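Local coordinates for uncharacterized protein (Lodderomyces elongisporus NRRL YB-4239, PDB 4EXJ) that is of unknown function but, as a URE2-like member of the glutathione S-transferase superfamily, may bind glutathione or act in transcription regulation, at residues Ser137-Val142 with Ile184-Lys189; Asn13-Leu18 with Gly171-Arg176; Asn70-Ile75 with Val164-Leu169; Gly21-Ala26 with Ala204-Glu209. All coordinates share one frame; numbering follows the deposited sequence.

Overall arrangement
The four contacts illustrate how a glutathione S-transferase fold joins an N-terminal sheet-and-helix domain to a helical C-terminal domain. Interactions 2, 3 and 4 cross between the domains, whereas interaction 1 lies within the helical one. Helix 163-179 serves both interactions 2 and 3, whose centres are about 10 Å apart, and helix 15-23 serves interactions 2 and 4, about 13 Å apart. Interactions 3 and 4 touch through Leu23 and Ile166; interactions 1 and 2 meet where Arg175 reaches Phe139 and Ile186. Along the chain, interaction 3 is nested inside the loops closed by interactions 2 and 4. The domain interface is thus built from residues far apart in sequence.

Interaction 1 of 4, residues Ser137-Val142 with Ile184-Lys189; sequences SSFEKV and IWIDLK
In the mainly helical C-terminal domain of a glutathione S-transferase fold, the loop that enters helix 188-191 lies against helix 129-149, and Ile186 makes the contact with Phe139 and Glu140. The CD1 methyl of Ile186 reaches both neighbours: it lies 3.6 Å from Phe139 CB, an apolar touch at the root of the aromatic side chain, and 3.6 Å from Glu140 OE2. The CG1 branch of Ile186 stands beside its backbone N (chi1 -66°) and runs on extended, which carries CD1 out to the helix. Glu140 meets it with a chain bent at chi2 (-69°), its carboxylate end brought across the isoleucine at a slant, where it makes a van der Waals contact without a hydrogen bond. Farther along the ring, Phe139 CD2 comes to 4.1 Å from Ile184 O, and the approach is oblique to the ring plane.

This packing sits just ahead of a helix start. Asp187 is the N-cap residue of helix 188-191: its OD1 accepts from Lys189 N at 3.0 Å, met nearly along the C-O axis, while Lys189 NZ curls back to form a salt bridge with the same carboxylate, 3.2 Å from OD2. One carboxylate thereby takes both a backbone N-H and an ammonium group. Ile186 O also accepts a hydrogen bond from Arg175 NH1 of helix 163-179, whose side chain packs on Phe139.

Interaction 2 of 4, residues Asn13-Leu18 with Gly171-Arg176; sequences NGRKPL and GEHRRR. With SO4 (sulfate ion), chain G.
Arg15 NH1 is engaged by several groups where helix 15-23 meets helix 163-179: it donates to a water at 2.9 Å and forms a salt bridge with Glu177. The same water lies 2.9 Å from His173 ND1, bridging the two side chains. Arg15 NH1 arrives at the edge of the imidazole, with guanidinium and ring planes 74° apart. Its chain is extended from CG to NE, which carries the charge across to the second helix, where NH1 also lies 3.7 Å from Arg174 CD. Arg15 NH1 and Arg174 NH1 lie 3.9 Å apart, an approach between like charges probably eased by Glu177, which pairs with both. Arg174 turns its guanidinium edge to a sulfate: NE donates to O1 at 3.0 Å and NH2 to O4 at 3.2 Å, while Gly12 N also binds the ion, probably a guest from the crystallisation liquor.

Elsewhere on helix 163-179, Arg175 grips Glu172 side-on through NE and NH2, and Arg176 NE joins at OE2 to complete a salt-bridge network. Arg15 thus connects the first helix of the N-terminal domain to helix 163-179, with helix 193-203 packing on His173 and Glu172 and helix 68-79 on Lys16 and Pro17.

Interaction 3 of 4, residues Asn70-Ile75 with Val164-Leu169; sequences NILLYI and VDIAFL
Two helical turns face one another here, with the CA atoms of Leu72 and Ala167 8.2 Å apart at the nearest point between the segments. Both are regular: Ile75 N bonds to Ile71 O on one helix and Leu169 N to Asp165 O on the other, each at 2.8 Å. The meeting itself rests on one leucine. Its CG stands beside the backbone N (chi1 -79°), and the isobutyl group points across the gap so that its two methyls part toward different partners. CD1 touches Ala167 CB at 3.9 Å, and CD2 lies 4.2 Å from Ile166 CG2. The small alanine lets the leucine branch come close to the backbone of helix 163-179, while the isoleucine adds a branched wall next to it. No hydrogen bond crosses, and all three residues are buried, which makes this a purely apolar contact.

Around it, Leu72 also packs on Leu20 of helix 15-23, so the first helix of the domain shares the same seam. On helix 68-79, Asn70 and Tyr74 meet Asn100 and Trp97 of the second subunit. On helix 163-179, Asp165 OD2 accepts from Thr162 N, consistent with the N-capping box known at the start of this helix in glutathione S-transferases. The pairing of helix 68-79 with this buried helix is part of the hydrophobic interface between the N- and C-terminal domains of that fold.

Interaction 4 of 4, residues Gly21-Ala26 with Ala204-Glu209; sequences GKLLNA and AFENVE
Phe205 is the first residue of the segment to meet Leu23: Leu23 CD1 approaches the edge of the phenyl ring, near its plane, 4.3 Å from CE2. The same ring stacks with Phe161. Next comes Glu206, at the second position of a type II' beta turn that runs from Phe205 to Val208 and is closed by Val208 N to Phe205 O at 3.0 Å. As the turn requires, its phi is positive (39°). Its extended chain sends OE1 to 3.7 Å from Leu23 CD2, and OE1 also accepts from a water at 2.7 Å that donates in turn to Leu23 O. The other carboxylate oxygen, OE2, pairs with Lys84.

The partner of this turn is the end of helix 15-23 in the N-terminal domain, which closes in a Schellman motif with Asn25 at positive phi. The turn, in contrast, leads into helix 208-213 of the C-terminal domain. Asn207, the N-cap residue of that helix, makes no capping bond with its side chain; its CG sits between backbone N and carbonyl carbon (chi1 59°), and OD1 lies 3.4 Å from Leu23 CD2, the two side chains running past each other in opposite directions. Its ND2 donates to a second water, which gives a hydrogen bond to Lys22 O. Val208 then brings CG2 4.1 Å from Leu23 CD2, and on its other methyl meets Leu169 of helix 163-179.

Interaction 1 of 4, residues Ser137-Val142 with Ile184-Lys189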
loop_
_atom_site.group_PDB
_atom_site.type_symbol
_atom_site.label_atom_id
_atom_site.label_comp_id
_atom_site.label_asym_id
_atom_site.label_seq_id
_atom_site.Cartn_x
_atom_site.Cartn_y
_atom_site.Cartn_z
ATOM N N SER B 137 -13.942 10.653 -6.751
ATOM C CA SER B 137 -14.631 9.858 -5.732
ATOM C C SER B 137 -13.624 9.248 -4.762
ATOM O O SER B 137 -13.899 9.113 -3.567
ATOM C CB SER B 137 -15.468 8.752 -6.375
ATOM O OG SER B 137 -16.396 9.285 -7.303
ATOM N N SER B 138 -12.454 8.871 -5.284
ATOM C CA SER B 138 -11.404 8.326 -4.403
ATOM C C SER B 138 -10.896 9.381 -3.419
ATOM O O SER B 138 -10.603 9.074 -2.262
ATOM C CB SER B 138 -10.237 7.744 -5.209
ATOM O OG SER B 138 -10.659 6.592 -5.909
ATOM N N PHE B 139 -10.779 10.631 -3.867
ATOM C CA PHE B 139 -10.357 11.700 -2.968
ATOM C C PHE B 139 -11.443 11.940 -1.920
ATOM O O PHE B 139 -11.160 12.165 -0.762
ATOM C CB PHE B 139 -10.185 13.014 -3.734
ATOM C CG PHE B 139 -8.819 13.203 -4.339
ATOM C CD1 PHE B 139 -7.673 13.099 -3.559
ATOM C CD2 PHE B 139 -8.684 13.560 -5.673
ATOM C CE1 PHE B 139 -6.413 13.295 -4.094
ATOM C CE2 PHE B 139 -7.404 13.747 -6.243
ATOM C CZ PHE B 139 -6.276 13.616 -5.459
ATOM N N GLU B 140 -12.687 11.942 -2.364
ATOM C CA GLU B 140 -13.800 12.132 -1.440
ATOM C C GLU B 140 -13.755 11.109 -0.300
ATOM O O GLU B 140 -13.952 11.456 0.880
ATOM C CB GLU B 140 -15.114 12.027 -2.203
ATOM C CG GLU B 140 -15.331 13.224 -3.120
ATOM C CD GLU B 140 -15.594 14.503 -2.334
ATOM O OE1 GLU B 140 -15.724 14.426 -1.091
ATOM O OE2 GLU B 140 -15.676 15.586 -2.954
ATOM N N LYS B 141 -13.495 9.853 -0.658
ATOM C CA LYS B 141 -13.396 8.780 0.337
ATOM C C LYS B 141 -12.217 8.964 1.269
ATOM O O LYS B 141 -12.342 8.762 2.483
ATOM C CB LYS B 141 -13.245 7.412 -0.334
ATOM C CG LYS B 141 -14.553 6.824 -0.840
ATOM C CD LYS B 141 -14.323 5.533 -1.620
ATOM C CE LYS B 141 -15.598 5.096 -2.348
ATOM N NZ LYS B 141 -15.347 4.032 -3.367
ATOM N N VAL B 142 -11.050 9.274 0.698
ATOM C CA VAL B 142 -9.859 9.421 1.522
ATOM C C VAL B 142 -9.999 10.594 2.500
ATOM O O VAL B 142 -9.599 10.491 3.650
ATOM C CB VAL B 142 -8.534 9.459 0.661
ATOM C CG1 VAL B 142 -8.238 10.823 0.116
ATOM C CG2 VAL B 142 -7.338 8.951 1.472
ATOM N N ILE B 184 -10.356 18.013 -10.960
ATOM C CA ILE B 184 -10.489 17.106 -9.810
ATOM C C ILE B 184 -10.034 17.759 -8.508
ATOM O O ILE B 184 -9.726 17.089 -7.541
ATOM C CB ILE B 184 -9.772 15.774 -10.056
ATOM C CG1 ILE B 184 -8.328 16.027 -10.481
ATOM C CG2 ILE B 184 -10.535 14.971 -11.142
ATOM C CD1 ILE B 184 -7.504 14.758 -10.670
ATOM N N TRP B 185 -10.023 19.085 -8.488
ATOM C CA TRP B 185 -9.694 19.838 -7.288
ATOM C C TRP B 185 -10.831 19.790 -6.281
ATOM O O TRP B 185 -12.013 19.883 -6.638
ATOM C CB TRP B 185 -9.400 21.296 -7.668
ATOM C CG TRP B 185 -9.243 22.208 -6.515
ATOM C CD1 TRP B 185 -10.039 23.291 -6.202
ATOM C CD2 TRP B 185 -8.226 22.157 -5.504
ATOM N NE1 TRP B 185 -9.576 23.893 -5.053
ATOM C CE2 TRP B 185 -8.467 23.221 -4.609
ATOM C CE3 TRP B 185 -7.132 21.310 -5.266
ATOM C CZ2 TRP B 185 -7.662 23.458 -3.497
ATOM C CZ3 TRP B 185 -6.338 21.549 -4.157
ATOM C CH2 TRP B 185 -6.604 22.610 -3.293
ATOM N N ILE B 186 -10.448 19.641 -5.014
ATOM C CA ILE B 186 -11.372 19.769 -3.904
ATOM C C ILE B 186 -10.745 20.732 -2.922
ATOM O O ILE B 186 -9.601 20.558 -2.503
ATOM C CB ILE B 186 -11.573 18.432 -3.181
ATOM C CG1 ILE B 186 -12.265 17.418 -4.079
ATOM C CG2 ILE B 186 -12.390 18.640 -1.876
ATOM C CD1 ILE B 186 -12.194 16.026 -3.513
ATOM N N ASP B 187 -11.495 21.756 -2.522
ATOM C CA ASP B 187 -11.028 22.650 -1.482
ATOM C C ASP B 187 -11.430 22.082 -0.122
ATOM O O ASP B 187 -12.623 21.841 0.115
ATOM C CB ASP B 187 -11.644 24.044 -1.673
ATOM C CG ASP B 187 -10.922 25.109 -0.876
ATOM O OD1 ASP B 187 -10.804 24.955 0.352
ATOM O OD2 ASP B 187 -10.452 26.097 -1.479
ATOM N N LEU B 188 -10.450 21.843 0.759
ATOM C CA LEU B 188 -10.739 21.174 2.030
ATOM C C LEU B 188 -11.322 22.122 3.052
ATOM O O LEU B 188 -11.976 21.689 3.992
ATOM C CB LEU B 188 -9.481 20.583 2.648
ATOM C CG LEU B 188 -8.726 19.539 1.852
ATOM C CD1 LEU B 188 -7.662 18.956 2.795
ATOM C CD2 LEU B 188 -9.664 18.451 1.363
ATOM N N LYS B 189 -11.038 23.408 2.899
ATOM C CA LYS B 189 -11.442 24.371 3.935
ATOM C C LYS B 189 -12.893 24.198 4.317
ATOM O O LYS B 189 -13.242 24.235 5.494
ATOM C CB LYS B 189 -11.213 25.808 3.470
ATOM C CG LYS B 189 -9.760 26.227 3.444
ATOM C CD LYS B 189 -9.652 27.697 3.049
ATOM C CE LYS B 189 -8.457 27.953 2.141
ATOM N NZ LYS B 189 -8.665 27.365 0.787
#

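Interaction 2 of 4, residues Asn13-Leu18 with Gly171-Arg176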
loop_
_atom_site.group_PDB
_atom_site.type_symbol
_atom_site.label_atom_id
_atom_site.label_comp_id
_atom_site.label_asym_id
_atom_site.label_seq_id
_atom_site.Cartn_x
_atom_site.Cartn_y
_atom_site.Cartn_z
ATOM N N ASN B 13 5.539 10.482 -4.091
ATOM C CA ASN B 13 6.313 9.421 -3.426
ATOM C C ASN B 13 7.768 9.785 -3.139
ATOM O O ASN B 13 8.323 9.390 -2.108
ATOM C CB ASN B 13 6.276 8.119 -4.241
ATOM C CG ASN B 13 5.038 7.280 -3.957
ATOM O OD1 ASN B 13 4.446 7.357 -2.876
ATOM N ND2 ASN B 13 4.641 6.484 -4.929
ATOM N N GLY B 14 8.388 10.552 -4.038
ATOM C CA GLY B 14 9.797 10.868 -3.904
ATOM C C GLY B 14 10.142 11.686 -2.672
ATOM O O GLY B 14 11.213 11.535 -2.090
ATOM N N ARG B 15 9.233 12.582 -2.286
ATOM C CA ARG B 15 9.541 13.580 -1.276
ATOM C C ARG B 15 9.446 13.037 0.140
ATOM O O ARG B 15 9.991 13.621 1.044
ATOM C CB ARG B 15 8.640 14.815 -1.461
ATOM C CG ARG B 15 9.103 15.716 -2.602
ATOM C CD ARG B 15 7.890 16.506 -3.133
ATOM N NE ARG B 15 8.268 17.598 -4.025
ATOM C CZ ARG B 15 7.360 18.346 -4.643
ATOM N NH1 ARG B 15 6.072 18.071 -4.467
ATOM N NH2 ARG B 15 7.738 19.353 -5.437
ATOM N N LYS B 16 8.769 11.908 0.322
ATOM C CA LYS B 16 8.543 11.423 1.678
ATOM C C LYS B 16 9.832 11.098 2.448
ATOM O O LYS B 16 10.077 11.654 3.521
ATOM C CB LYS B 16 7.616 10.229 1.653
ATOM C CG LYS B 16 6.183 10.584 1.314
ATOM C CD LYS B 16 5.297 9.367 1.475
ATOM C CE LYS B 16 4.317 9.266 0.383
ATOM N NZ LYS B 16 3.826 7.881 0.085
ATOM N N PRO B 17 10.658 10.179 1.920
ATOM C CA PRO B 17 11.888 9.851 2.650
ATOM C C PRO B 17 12.895 10.999 2.621
ATOM O O PRO B 17 13.719 11.132 3.519
ATOM C CB PRO B 17 12.417 8.586 1.923
ATOM C CG PRO B 17 11.770 8.608 0.574
ATOM C CD PRO B 17 10.464 9.358 0.709
ATOM N N LEU B 18 12.772 11.873 1.646
ATOM C CA LEU B 18 13.584 13.044 1.590
ATOM C C LEU B 18 13.326 13.969 2.760
ATOM O O LEU B 18 14.220 14.371 3.442
ATOM C CB LEU B 18 13.250 13.774 0.306
ATOM C CG LEU B 18 13.949 15.075 -0.019
ATOM C CD1 LEU B 18 15.384 14.799 -0.214
ATOM C CD2 LEU B 18 13.369 15.637 -1.304
ATOM N N GLY B 171 1.756 13.743 0.301
ATOM C CA GLY B 171 0.702 13.511 -0.706
ATOM C C GLY B 171 -0.246 14.704 -0.842
ATOM O O GLY B 171 -0.641 15.104 -1.955
ATOM N N GLU B 172 -0.632 15.294 0.285
ATOM C CA GLU B 172 -1.597 16.390 0.244
ATOM C C GLU B 172 -0.963 17.663 -0.337
ATOM O O GLU B 172 -1.606 18.405 -1.118
ATOM C CB GLU B 172 -2.133 16.644 1.656
ATOM C CG GLU B 172 -3.054 17.851 1.808
ATOM C CD GLU B 172 -4.214 17.863 0.857
ATOM O OE1 GLU B 172 -4.533 16.815 0.236
ATOM O OE2 GLU B 172 -4.842 18.941 0.762
ATOM N N HIS B 173 0.292 17.907 0.027
ATOM C CA HIS B 173 1.043 19.039 -0.528
ATOM C C HIS B 173 1.164 18.855 -2.053
ATOM O O HIS B 173 0.995 19.792 -2.823
ATOM C CB HIS B 173 2.415 19.158 0.128
ATOM C CG HIS B 173 3.319 20.139 -0.549
ATOM N ND1 HIS B 173 4.089 19.804 -1.640
ATOM C CD2 HIS B 173 3.588 21.436 -0.277
ATOM C CE1 HIS B 173 4.777 20.864 -2.032
ATOM N NE2 HIS B 173 4.496 21.866 -1.216
ATOM N N ARG B 174 1.444 17.632 -2.484
ATOM C CA ARG B 174 1.537 17.350 -3.922
ATOM C C ARG B 174 0.214 17.612 -4.651
ATOM O O ARG B 174 0.189 18.141 -5.770
ATOM C CB ARG B 174 1.991 15.903 -4.145
ATOM C CG ARG B 174 2.263 15.513 -5.628
ATOM C CD ARG B 174 3.380 16.331 -6.259
ATOM N NE ARG B 174 3.793 15.713 -7.532
ATOM C CZ ARG B 174 4.629 16.275 -8.401
ATOM N NH1 ARG B 174 5.113 17.486 -8.189
ATOM N NH2 ARG B 174 4.977 15.607 -9.514
ATOM N N ARG B 175 -0.879 17.179 -4.040
ATOM C CA ARG B 175 -2.199 17.355 -4.633
ATOM C C ARG B 175 -2.458 18.852 -4.847
ATOM O O ARG B 175 -2.897 19.271 -5.931
ATOM C CB ARG B 175 -3.257 16.792 -3.680
ATOM C CG ARG B 175 -4.710 16.901 -4.231
ATOM C CD ARG B 175 -5.744 16.506 -3.142
ATOM N NE ARG B 175 -5.875 17.533 -2.090
ATOM C CZ ARG B 175 -6.790 18.506 -2.087
ATOM N NH1 ARG B 175 -7.650 18.624 -3.081
ATOM N NH2 ARG B 175 -6.820 19.374 -1.077
ATOM N N ARG B 176 -2.177 19.652 -3.823
ATOM C CA ARG B 176 -2.352 21.122 -3.923
ATOM C C ARG B 176 -1.422 21.763 -4.964
ATOM O O ARG B 176 -1.776 22.739 -5.645
ATOM C CB ARG B 176 -2.132 21.767 -2.556
ATOM C CG ARG B 176 -3.166 21.366 -1.522
ATOM C CD ARG B 176 -2.852 21.904 -0.128
ATOM N NE ARG B 176 -3.803 21.356 0.820
ATOM C CZ ARG B 176 -4.478 22.065 1.718
ATOM N NH1 ARG B 176 -4.282 23.378 1.831
ATOM N NH2 ARG B 176 -5.330 21.440 2.506
HETATM S S SO4 G . 2.739 12.389 -8.270
HETATM O O1 SO4 G . 1.845 13.576 -8.292
HETATM O O2 SO4 G . 3.180 12.143 -6.981
HETATM O O3 SO4 G . 1.969 11.224 -8.740
HETATM O O4 SO4 G . 3.841 12.623 -9.221
HETATM O O HOH W 1 4.746 16.985 -2.152
#

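Interaction 3 of 4, residues Asn70-Ile75 with Val164-Leu169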
loop_
_atom_site.group_PDB
_atom_site.type_symbol
_atom_site.label_atom_id
_atom_site.label_comp_id
_atom_site.label_asym_id
_atom_site.label_seq_id
_atom_site.Cartn_x
_atom_site.Cartn_y
_atom_site.Cartn_z
ATOM N N ASN B 70 7.663 2.264 2.878
ATOM C CA ASN B 70 8.632 1.328 3.452
ATOM C C ASN B 70 9.999 1.982 3.750
ATOM O O ASN B 70 10.641 1.705 4.752
ATOM C CB ASN B 70 8.824 0.162 2.479
ATOM C CG ASN B 70 9.816 -0.836 2.996
ATOM O OD1 ASN B 70 9.661 -1.357 4.100
ATOM N ND2 ASN B 70 10.864 -1.077 2.226
ATOM N N ILE B 71 10.459 2.840 2.852
ATOM C CA ILE B 71 11.688 3.561 3.093
ATOM C C ILE B 71 11.515 4.470 4.313
ATOM O O ILE B 71 12.426 4.599 5.111
ATOM C CB ILE B 71 12.116 4.334 1.844
ATOM C CG1 ILE B 71 12.410 3.329 0.722
ATOM C CG2 ILE B 71 13.316 5.245 2.159
ATOM C CD1 ILE B 71 12.507 3.988 -0.694
ATOM N N LEU B 72 10.343 5.083 4.474
ATOM C CA LEU B 72 10.086 5.841 5.693
ATOM C C LEU B 72 10.384 4.986 6.920
ATOM O O LEU B 72 11.047 5.437 7.870
ATOM C CB LEU B 72 8.632 6.354 5.751
ATOM C CG LEU B 72 8.348 7.598 4.901
ATOM C CD1 LEU B 72 6.852 7.959 4.955
ATOM C CD2 LEU B 72 9.196 8.799 5.321
ATOM N N LEU B 73 9.844 3.768 6.917
ATOM C CA LEU B 73 10.033 2.843 8.050
ATOM C C LEU B 73 11.503 2.473 8.239
ATOM O O LEU B 73 12.009 2.426 9.374
ATOM C CB LEU B 73 9.179 1.587 7.876
ATOM C CG LEU B 73 7.692 1.846 8.129
ATOM C CD1 LEU B 73 6.776 0.806 7.473
ATOM C CD2 LEU B 73 7.474 1.892 9.662
ATOM N N TYR B 74 12.180 2.220 7.133
ATOM C CA TYR B 74 13.591 1.850 7.173
ATOM C C TYR B 74 14.445 2.975 7.730
ATOM O O TYR B 74 15.300 2.744 8.579
ATOM C CB TYR B 74 14.094 1.467 5.789
ATOM C CG TYR B 74 15.577 1.204 5.808
ATOM C CD1 TYR B 74 16.060 -0.068 6.093
ATOM C CD2 TYR B 74 16.483 2.239 5.597
ATOM C CE1 TYR B 74 17.436 -0.316 6.138
ATOM C CE2 TYR B 74 17.851 2.006 5.635
ATOM C CZ TYR B 74 18.315 0.727 5.905
ATOM O OH TYR B 74 19.680 0.505 5.953
ATOM N N ILE B 75 14.216 4.200 7.255
ATOM C CA ILE B 75 14.989 5.349 7.715
ATOM C C ILE B 75 14.752 5.620 9.190
ATOM O O ILE B 75 15.694 5.858 9.940
ATOM C CB ILE B 75 14.708 6.609 6.875
ATOM C CG1 ILE B 75 15.304 6.429 5.473
ATOM C CG2 ILE B 75 15.269 7.845 7.584
ATOM C CD1 ILE B 75 14.808 7.437 4.420
ATOM N N VAL B 164 3.858 9.071 9.868
ATOM C CA VAL B 164 2.531 8.993 9.250
ATOM C C VAL B 164 2.098 10.388 8.774
ATOM O O VAL B 164 1.567 10.568 7.658
ATOM C CB VAL B 164 1.499 8.407 10.210
ATOM C CG1 VAL B 164 0.090 8.534 9.622
ATOM C CG2 VAL B 164 1.830 6.936 10.502
ATOM N N ASP B 165 2.343 11.394 9.610
ATOM C CA ASP B 165 2.084 12.759 9.168
ATOM C C ASP B 165 2.935 13.148 7.971
ATOM O O ASP B 165 2.448 13.854 7.100
ATOM C CB ASP B 165 2.279 13.769 10.299
ATOM C CG ASP B 165 1.443 13.420 11.519
ATOM O OD1 ASP B 165 0.194 13.552 11.464
ATOM O OD2 ASP B 165 2.056 12.958 12.505
ATOM N N ILE B 166 4.194 12.711 7.932
ATOM C CA ILE B 166 5.021 12.972 6.754
ATOM C C ILE B 166 4.376 12.333 5.516
ATOM O O ILE B 166 4.240 12.996 4.473
ATOM C CB ILE B 166 6.442 12.439 6.924
ATOM C CG1 ILE B 166 7.166 13.184 8.060
ATOM C CG2 ILE B 166 7.241 12.555 5.634
ATOM C CD1 ILE B 166 8.511 12.562 8.417
ATOM N N ALA B 167 3.983 11.066 5.610
ATOM C CA ALA B 167 3.414 10.399 4.430
ATOM C C ALA B 167 2.170 11.171 3.929
ATOM O O ALA B 167 2.065 11.523 2.739
ATOM C CB ALA B 167 3.076 8.948 4.741
ATOM N N PHE B 168 1.223 11.429 4.803
ATOM C CA PHE B 168 0.036 12.135 4.406
ATOM C C PHE B 168 0.287 13.599 3.943
ATOM O O PHE B 168 -0.297 14.043 2.995
ATOM C CB PHE B 168 -1.010 12.107 5.533
ATOM C CG PHE B 168 -1.833 10.848 5.614
ATOM C CD1 PHE B 168 -2.813 10.573 4.698
ATOM C CD2 PHE B 168 -1.646 9.950 6.630
ATOM C CE1 PHE B 168 -3.577 9.445 4.819
ATOM C CE2 PHE B 168 -2.420 8.826 6.732
ATOM C CZ PHE B 168 -3.365 8.570 5.810
ATOM N N LEU B 169 1.141 14.330 4.642
ATOM C CA LEU B 169 1.405 15.708 4.265
ATOM C C LEU B 169 2.059 15.860 2.889
ATOM O O LEU B 169 1.745 16.748 2.150
ATOM C CB LEU B 169 2.197 16.454 5.338
ATOM C CG LEU B 169 3.693 16.369 5.345
ATOM C CD1 LEU B 169 4.293 17.245 4.319
ATOM C CD2 LEU B 169 4.181 16.743 6.694
#

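Interaction 4 of 4, residues Gly21-Ala26 with Ala204-Glu209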
loop_
_atom_site.group_PDB
_atom_site.type_symbol
_atom_site.label_atom_id
_atom_site.label_comp_id
_atom_site.label_asym_id
_atom_site.label_seq_id
_atom_site.Cartn_x
_atom_site.Cartn_y
_atom_site.Cartn_z
ATOM N N GLY B 21 14.630 12.102 6.048
ATOM C CA GLY B 21 16.102 12.127 6.116
ATOM C C GLY B 21 16.630 13.489 6.545
ATOM O O GLY B 21 17.536 13.586 7.375
ATOM N N LYS B 22 16.072 14.543 5.966
ATOM C CA LYS B 22 16.486 15.904 6.329
ATOM C C LYS B 22 16.097 16.305 7.750
ATOM O O LYS B 22 16.891 16.933 8.451
ATOM C CB LYS B 22 15.958 16.907 5.317
ATOM C CG LYS B 22 16.547 16.683 3.936
ATOM C CD LYS B 22 16.514 17.947 3.096
ATOM C CE LYS B 22 17.669 17.961 2.104
ATOM N NZ LYS B 22 17.968 19.348 1.655
ATOM N N LEU B 23 14.897 15.933 8.193
ATOM C CA LEU B 23 14.484 16.225 9.577
ATOM C C LEU B 23 15.419 15.583 10.591
ATOM O O LEU B 23 15.620 16.121 11.682
ATOM C CB LEU B 23 13.048 15.761 9.852
ATOM C CG LEU B 23 11.930 16.540 9.150
ATOM C CD1 LEU B 23 10.584 15.918 9.517
ATOM C CD2 LEU B 23 11.960 18.008 9.540
ATOM N N LEU B 24 15.977 14.437 10.228
ATOM C CA LEU B 24 16.868 13.686 11.109
ATOM C C LEU B 24 18.322 14.090 10.962
ATOM O O LEU B 24 19.177 13.622 11.718
ATOM C CB LEU B 24 16.782 12.190 10.780
ATOM C CG LEU B 24 15.531 11.459 11.255
ATOM C CD1 LEU B 24 15.425 10.047 10.641
ATOM C CD2 LEU B 24 15.503 11.419 12.789
ATOM N N ASN B 25 18.607 14.926 9.972
ATOM C CA ASN B 25 19.986 15.138 9.533
ATOM C C ASN B 25 20.728 13.827 9.387
ATOM O O ASN B 25 21.852 13.684 9.868
ATOM C CB ASN B 25 20.727 16.069 10.486
ATOM C CG ASN B 25 20.401 17.525 10.228
ATOM O OD1 ASN B 25 20.800 18.087 9.207
ATOM N ND2 ASN B 25 19.660 18.140 11.144
ATOM N N ALA B 26 20.084 12.868 8.725
ATOM C CA ALA B 26 20.655 11.544 8.533
ATOM C C ALA B 26 21.767 11.594 7.513
ATOM O O ALA B 26 21.746 12.416 6.587
ATOM C CB ALA B 26 19.579 10.548 8.092
ATOM N N ALA B 204 3.710 23.314 8.601
ATOM C CA ALA B 204 4.401 24.299 9.434
ATOM C C ALA B 204 5.457 23.695 10.376
ATOM O O ALA B 204 6.184 24.425 11.062
ATOM C CB ALA B 204 3.371 25.091 10.248
ATOM N N PHE B 205 5.533 22.366 10.427
ATOM C CA PHE B 205 6.477 21.690 11.321
ATOM C C PHE B 205 7.917 21.933 10.900
ATOM O O PHE B 205 8.298 21.661 9.748
ATOM C CB PHE B 205 6.192 20.182 11.357
ATOM C CG PHE B 205 7.021 19.434 12.354
ATOM C CD1 PHE B 205 6.669 19.415 13.694
ATOM C CD2 PHE B 205 8.147 18.749 11.954
ATOM C CE1 PHE B 205 7.435 18.728 14.622
ATOM C CE2 PHE B 205 8.929 18.063 12.880
ATOM C CZ PHE B 205 8.569 18.047 14.213
ATOM N N GLU B 206 8.728 22.455 11.828
ATOM C CA GLU B 206 10.156 22.694 11.561
ATOM C C GLU B 206 10.405 23.221 10.150
ATOM O O GLU B 206 9.804 24.218 9.753
ATOM C CB GLU B 206 10.999 21.458 11.877
ATOM C CG GLU B 206 10.885 21.064 13.364
ATOM C CD GLU B 206 11.722 19.861 13.752
ATOM O OE1 GLU B 206 12.513 19.363 12.924
ATOM O OE2 GLU B 206 11.602 19.417 14.916
ATOM N N ASN B 207 11.288 22.569 9.394
ATOM C CA ASN B 207 11.609 23.063 8.054
ATOM C C ASN B 207 10.991 22.235 6.920
ATOM O O ASN B 207 11.505 22.237 5.804
ATOM C CB ASN B 207 13.125 23.197 7.854
ATOM C CG ASN B 207 13.858 21.898 8.048
ATOM O OD1 ASN B 207 13.381 20.994 8.733
ATOM N ND2 ASN B 207 15.026 21.788 7.427
ATOM N N VAL B 208 9.886 21.559 7.223
ATOM C CA VAL B 208 9.169 20.734 6.237
ATOM C C VAL B 208 8.824 21.538 4.993
ATOM O O VAL B 208 9.097 21.095 3.885
ATOM C CB VAL B 208 7.905 20.095 6.847
ATOM C CG1 VAL B 208 6.998 19.504 5.748
ATOM C CG2 VAL B 208 8.312 19.002 7.851
ATOM N N GLU B 209 8.243 22.722 5.170
ATOM C CA GLU B 209 7.812 23.495 4.013
ATOM C C GLU B 209 8.983 23.944 3.152
ATOM O O GLU B 209 8.928 23.827 1.918
ATOM C CB GLU B 209 6.959 24.683 4.429
ATOM C CG GLU B 209 6.250 25.305 3.252
ATOM C CD GLU B 209 5.391 26.464 3.665
ATOM O OE1 GLU B 209 5.860 27.258 4.506
ATOM O OE2 GLU B 209 4.257 26.578 3.145
HETATM O O HOH W 2 17.340 19.899 7.890
HETATM O O HOH W 3 14.150 17.385 13.638
#